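Local coordinates for protein soluble lytic murein transglycosylase (Pseudomonas aeruginosa, PDB 5OHU) that cleaves the glycan strands of bacterial cell-wall peptidoglycan as a lytic transglycosylase, in both exolytic and endolytic modes, at residues F377-Y387 with Q629-R637. Numbering follows the deposited sequence.
Sequences FLAADRLSVPY and QPIVDWHER
Asp381 and Arg637 show how a bidentate, end-on salt bridge can clamp a C-terminal loop to a helix distant in sequence. One nitrogen goes to each oxygen: NH2 of Arg637 lies 2.6 Å from OD2 of Asp381, which accepts through its syn lone pair, while NH1 reaches OD1 at a longer 3.2 Å. With the two planes only 28° apart, the paired bonds resist rotation of either group. Asp381 is aimed across the gap because its CG stands anti to the backbone N (chi1 172°). NH1 of Arg382 comes within 3.7 Å of NH2 of Arg637, a like-charge proximity probably eased by Asp381 and by the salt bridge of Arg382 to Asp596; a water accepts from NE of Arg637 and, weakly, from NH1 of Arg382.

Beside this polar clamp, Ile631 supplies the apolar half of the contact. Its CD1 lies 3.9 Å from CB of Phe377, and its CG1 and CG2 both touch CD2 of Leu378, whose side chain crosses it at about a right angle. The hydroxyl of Tyr387 adds a polar tie to the same residue, accepting a nearly straight hydrogen bond from the backbone N of Ile631 (2.8 Å to OH) while resting 3.4 Å from its CG2.

Behind these groups, one face of the Tyr387 ring receives CD1 of Phe377, and Ser384, in a Schellman motif, ends the helix and turns the chain toward Tyr387.

Helix 374-383 of this largely helical chain is thereby joined to the loop between helix 605-624 and strand 638-639. Phe377 and Tyr387 also pack on Val619 of helix 605-624, whereas Leu378 and Arg382 rest on Phe595 of helix 595-600, within the lysozyme-like transglycosylase (SLT) family region and next to the two-stranded antiparallel sheet of 593-594 and 638-639.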
loop_
_atom_site.group_PDB
_atom_site.type_symbol
_atom_site.label_atom_id
_atom_site.label_comp_id
_atom_site.label_asym_id
_atom_site.label_seq_id
_atom_site.Cartn_x
_atom_site.Cartn_y
_atom_site.Cartn_z
ATOM N N PHE A 377 14.037 16.997 9.367
ATOM C CA PHE A 377 14.560 16.894 10.728
ATOM C C PHE A 377 16.042 16.526 10.725
ATOM O O PHE A 377 16.843 17.139 11.438
ATOM C CB PHE A 377 13.753 15.868 11.529
ATOM C CG PHE A 377 12.363 16.333 11.893
ATOM C CD1 PHE A 377 12.177 17.432 12.730
ATOM C CD2 PHE A 377 11.253 15.675 11.404
ATOM C CE1 PHE A 377 10.878 17.851 13.078
ATOM C CE2 PHE A 377 9.982 16.080 11.722
ATOM C CZ PHE A 377 9.779 17.163 12.558
ATOM N N LEU A 378 16.423 15.525 9.918
ATOM C CA LEU A 378 17.829 15.134 9.838
ATOM C C LEU A 378 18.704 16.296 9.387
ATOM O O LEU A 378 19.766 16.535 9.964
ATOM C CB LEU A 378 18.004 13.951 8.887
ATOM C CG LEU A 378 17.532 12.555 9.285
ATOM C CD1 LEU A 378 18.367 11.558 8.521
ATOM C CD2 LEU A 378 17.620 12.290 10.803
ATOM N N ALA A 379 18.282 17.026 8.348
ATOM C CA ALA A 379 19.064 18.179 7.907
ATOM C C ALA A 379 19.215 19.203 9.025
ATOM O O ALA A 379 20.312 19.730 9.253
ATOM C CB ALA A 379 18.419 18.823 6.675
ATOM N N ALA A 380 18.120 19.519 9.726
ATOM C CA ALA A 380 18.217 20.487 10.816
ATOM C C ALA A 380 19.131 19.970 11.919
ATOM O O ALA A 380 19.939 20.724 12.474
ATOM C CB ALA A 380 16.835 20.805 11.370
ATOM N N ASP A 381 19.038 18.677 12.235
ATOM C CA ASP A 381 19.932 18.108 13.236
ATOM C C ASP A 381 21.393 18.222 12.814
ATOM O O ASP A 381 22.261 18.501 13.644
ATOM C CB ASP A 381 19.576 16.652 13.500
ATOM C CG ASP A 381 20.596 15.967 14.373
ATOM O OD1 ASP A 381 20.567 16.197 15.598
ATOM O OD2 ASP A 381 21.427 15.207 13.835
ATOM N N ARG A 382 21.690 17.998 11.533
ATOM C CA ARG A 382 23.076 18.113 11.094
ATOM C C ARG A 382 23.574 19.547 11.165
ATOM O O ARG A 382 24.759 19.773 11.398
ATOM C CB ARG A 382 23.253 17.559 9.677
ATOM C CG ARG A 382 22.910 16.094 9.564
ATOM C CD ARG A 382 24.084 15.270 10.079
ATOM N NE ARG A 382 23.746 13.842 10.143
ATOM C CZ ARG A 382 24.201 12.949 11.025
ATOM N NH1 ARG A 382 25.027 13.320 11.984
ATOM N NH2 ARG A 382 23.843 11.669 10.918
ATOM N N LEU A 383 22.693 20.521 10.980
ATOM C CA LEU A 383 23.045 21.919 11.164
ATOM C C LEU A 383 22.971 22.363 12.625
ATOM O O LEU A 383 23.392 23.478 12.928
ATOM C CB LEU A 383 22.123 22.803 10.315
ATOM C CG LEU A 383 22.194 22.771 8.783
ATOM C CD1 LEU A 383 21.009 23.529 8.183
ATOM C CD2 LEU A 383 23.509 23.364 8.266
ATOM N N SER A 384 22.424 21.538 13.522
ATOM C CA SER A 384 22.179 21.923 14.921
ATOM C C SER A 384 21.356 23.210 15.021
ATOM O O SER A 384 21.691 24.142 15.761
ATOM C CB SER A 384 23.492 22.062 15.697
ATOM O OG SER A 384 24.215 20.850 15.678
ATOM N N VAL A 385 20.280 23.267 14.252
ATOM C CA VAL A 385 19.351 24.391 14.317
ATOM C C VAL A 385 18.017 23.840 14.793
ATOM O O VAL A 385 17.766 22.625 14.693
ATOM C CB VAL A 385 19.235 25.120 12.959
ATOM C CG1 VAL A 385 20.618 25.623 12.506
ATOM C CG2 VAL A 385 18.606 24.223 11.922
ATOM N N PRO A 386 17.158 24.683 15.371
ATOM C CA PRO A 386 15.831 24.213 15.794
ATOM C C PRO A 386 15.035 23.619 14.640
ATOM O O PRO A 386 15.229 23.962 13.473
ATOM C CB PRO A 386 15.153 25.483 16.335
ATOM C CG PRO A 386 16.282 26.369 16.755
ATOM C CD PRO A 386 17.401 26.080 15.775
ATOM N N TYR A 387 14.123 22.712 14.987
ATOM C CA TYR A 387 13.201 22.130 14.015
ATOM C C TYR A 387 12.109 23.124 13.619
ATOM O O TYR A 387 11.764 24.040 14.366
ATOM C CB TYR A 387 12.536 20.877 14.577
ATOM C CG TYR A 387 13.490 19.777 14.974
ATOM C CD1 TYR A 387 14.635 19.512 14.222
ATOM C CD2 TYR A 387 13.239 18.987 16.091
ATOM C CE1 TYR A 387 15.509 18.499 14.584
ATOM C CE2 TYR A 387 14.099 17.967 16.452
ATOM C CZ TYR A 387 15.230 17.725 15.694
ATOM O OH TYR A 387 16.088 16.717 16.059
ATOM N N GLN A 629 11.687 16.320 22.190
ATOM C CA GLN A 629 12.208 15.040 21.720
ATOM C C GLN A 629 13.022 15.326 20.469
ATOM O O GLN A 629 12.451 15.705 19.430
ATOM C CB GLN A 629 11.050 14.079 21.429
ATOM C CG GLN A 629 11.422 12.712 20.872
ATOM C CD GLN A 629 12.445 11.974 21.709
ATOM O OE1 GLN A 629 13.631 11.905 21.374
ATOM N NE2 GLN A 629 11.981 11.401 22.796
ATOM N N PRO A 630 14.338 15.212 20.516
ATOM C CA PRO A 630 15.129 15.308 19.290
ATOM C C PRO A 630 14.828 14.116 18.385
ATOM O O PRO A 630 14.351 13.072 18.839
ATOM C CB PRO A 630 16.579 15.260 19.793
ATOM C CG PRO A 630 16.513 14.676 21.175
ATOM C CD PRO A 630 15.145 14.936 21.713
ATOM N N ILE A 631 15.163 14.250 17.095
ATOM C CA ILE A 631 14.832 13.181 16.148
ATOM C C ILE A 631 15.463 11.851 16.576
ATOM O O ILE A 631 14.863 10.784 16.400
ATOM C CB ILE A 631 15.233 13.579 14.716
ATOM C CG1 ILE A 631 14.720 12.528 13.703
ATOM C CG2 ILE A 631 16.749 13.775 14.579
ATOM C CD1 ILE A 631 13.207 12.560 13.503
ATOM N N VAL A 632 16.685 11.886 17.129
ATOM C CA VAL A 632 17.252 10.752 17.854
ATOM C C VAL A 632 17.987 11.273 19.079
ATOM O O VAL A 632 18.508 12.392 19.103
ATOM C CB VAL A 632 18.229 9.892 17.022
ATOM C CG1 VAL A 632 17.471 8.978 16.054
ATOM C CG2 VAL A 632 19.229 10.786 16.317
ATOM N N ASP A 633 18.049 10.429 20.088
ATOM C CA ASP A 633 18.746 10.751 21.319
ATOM C C ASP A 633 20.237 10.455 21.192
ATOM O O ASP A 633 20.668 9.690 20.325
ATOM C CB ASP A 633 18.122 9.974 22.479
ATOM C CG ASP A 633 16.779 10.551 22.885
ATOM O OD1 ASP A 633 16.685 11.796 23.024
ATOM O OD2 ASP A 633 15.825 9.776 23.045
ATOM N N TRP A 634 21.024 11.095 22.067
ATOM C CA TRP A 634 22.474 10.883 22.079
ATOM C C TRP A 634 22.815 9.409 22.058
ATOM O O TRP A 634 23.683 8.979 21.291
ATOM C CB TRP A 634 23.114 11.506 23.322
ATOM C CG TRP A 634 22.932 12.950 23.444
ATOM C CD1 TRP A 634 22.300 13.615 24.459
ATOM C CD2 TRP A 634 23.408 13.946 22.538
ATOM N NE1 TRP A 634 22.323 14.961 24.228
ATOM C CE2 TRP A 634 23.005 15.200 23.060
ATOM C CE3 TRP A 634 24.123 13.901 21.328
ATOM C CZ2 TRP A 634 23.295 16.410 22.416
ATOM C CZ3 TRP A 634 24.418 15.104 20.676
ATOM C CH2 TRP A 634 24.001 16.349 21.229
ATOM N N HIS A 635 22.143 8.612 22.883
ATOM C CA HIS A 635 22.548 7.217 22.961
ATOM C C HIS A 635 22.100 6.395 21.766
ATOM O O HIS A 635 22.474 5.226 21.678
ATOM C CB HIS A 635 22.028 6.564 24.238
ATOM C CG HIS A 635 20.554 6.311 24.242
ATOM N ND1 HIS A 635 19.631 7.283 24.581
ATOM C CD2 HIS A 635 19.843 5.182 24.000
ATOM C CE1 HIS A 635 18.413 6.766 24.534
ATOM N NE2 HIS A 635 18.515 5.493 24.185
ATOM N N GLU A 636 21.318 6.973 20.854
ATOM C CA GLU A 636 20.814 6.267 19.681
ATOM C C GLU A 636 21.619 6.534 18.411
ATOM O O GLU A 636 21.414 5.838 17.413
ATOM C CB GLU A 636 19.346 6.657 19.442
ATOM C CG GLU A 636 18.415 6.316 20.595
ATOM C CD GLU A 636 17.017 6.925 20.439
ATOM O OE1 GLU A 636 16.062 6.357 21.022
ATOM O OE2 GLU A 636 16.892 7.974 19.742
ATOM N N ARG A 637 22.537 7.508 18.422
ATOM C CA ARG A 637 23.147 7.956 17.174
ATOM C C ARG A 637 24.070 6.905 16.549
ATOM O O ARG A 637 24.294 6.940 15.334
ATOM C CB ARG A 637 23.889 9.271 17.413
ATOM C CG ARG A 637 23.006 10.307 18.094
ATOM C CD ARG A 637 23.633 11.686 18.174
ATOM N NE ARG A 637 23.747 12.269 16.855
ATOM C CZ ARG A 637 22.940 13.212 16.367
ATOM N NH1 ARG A 637 21.953 13.699 17.099
ATOM N NH2 ARG A 637 23.132 13.661 15.137
HETATM O O HOH W 1 26.073 11.733 14.910
#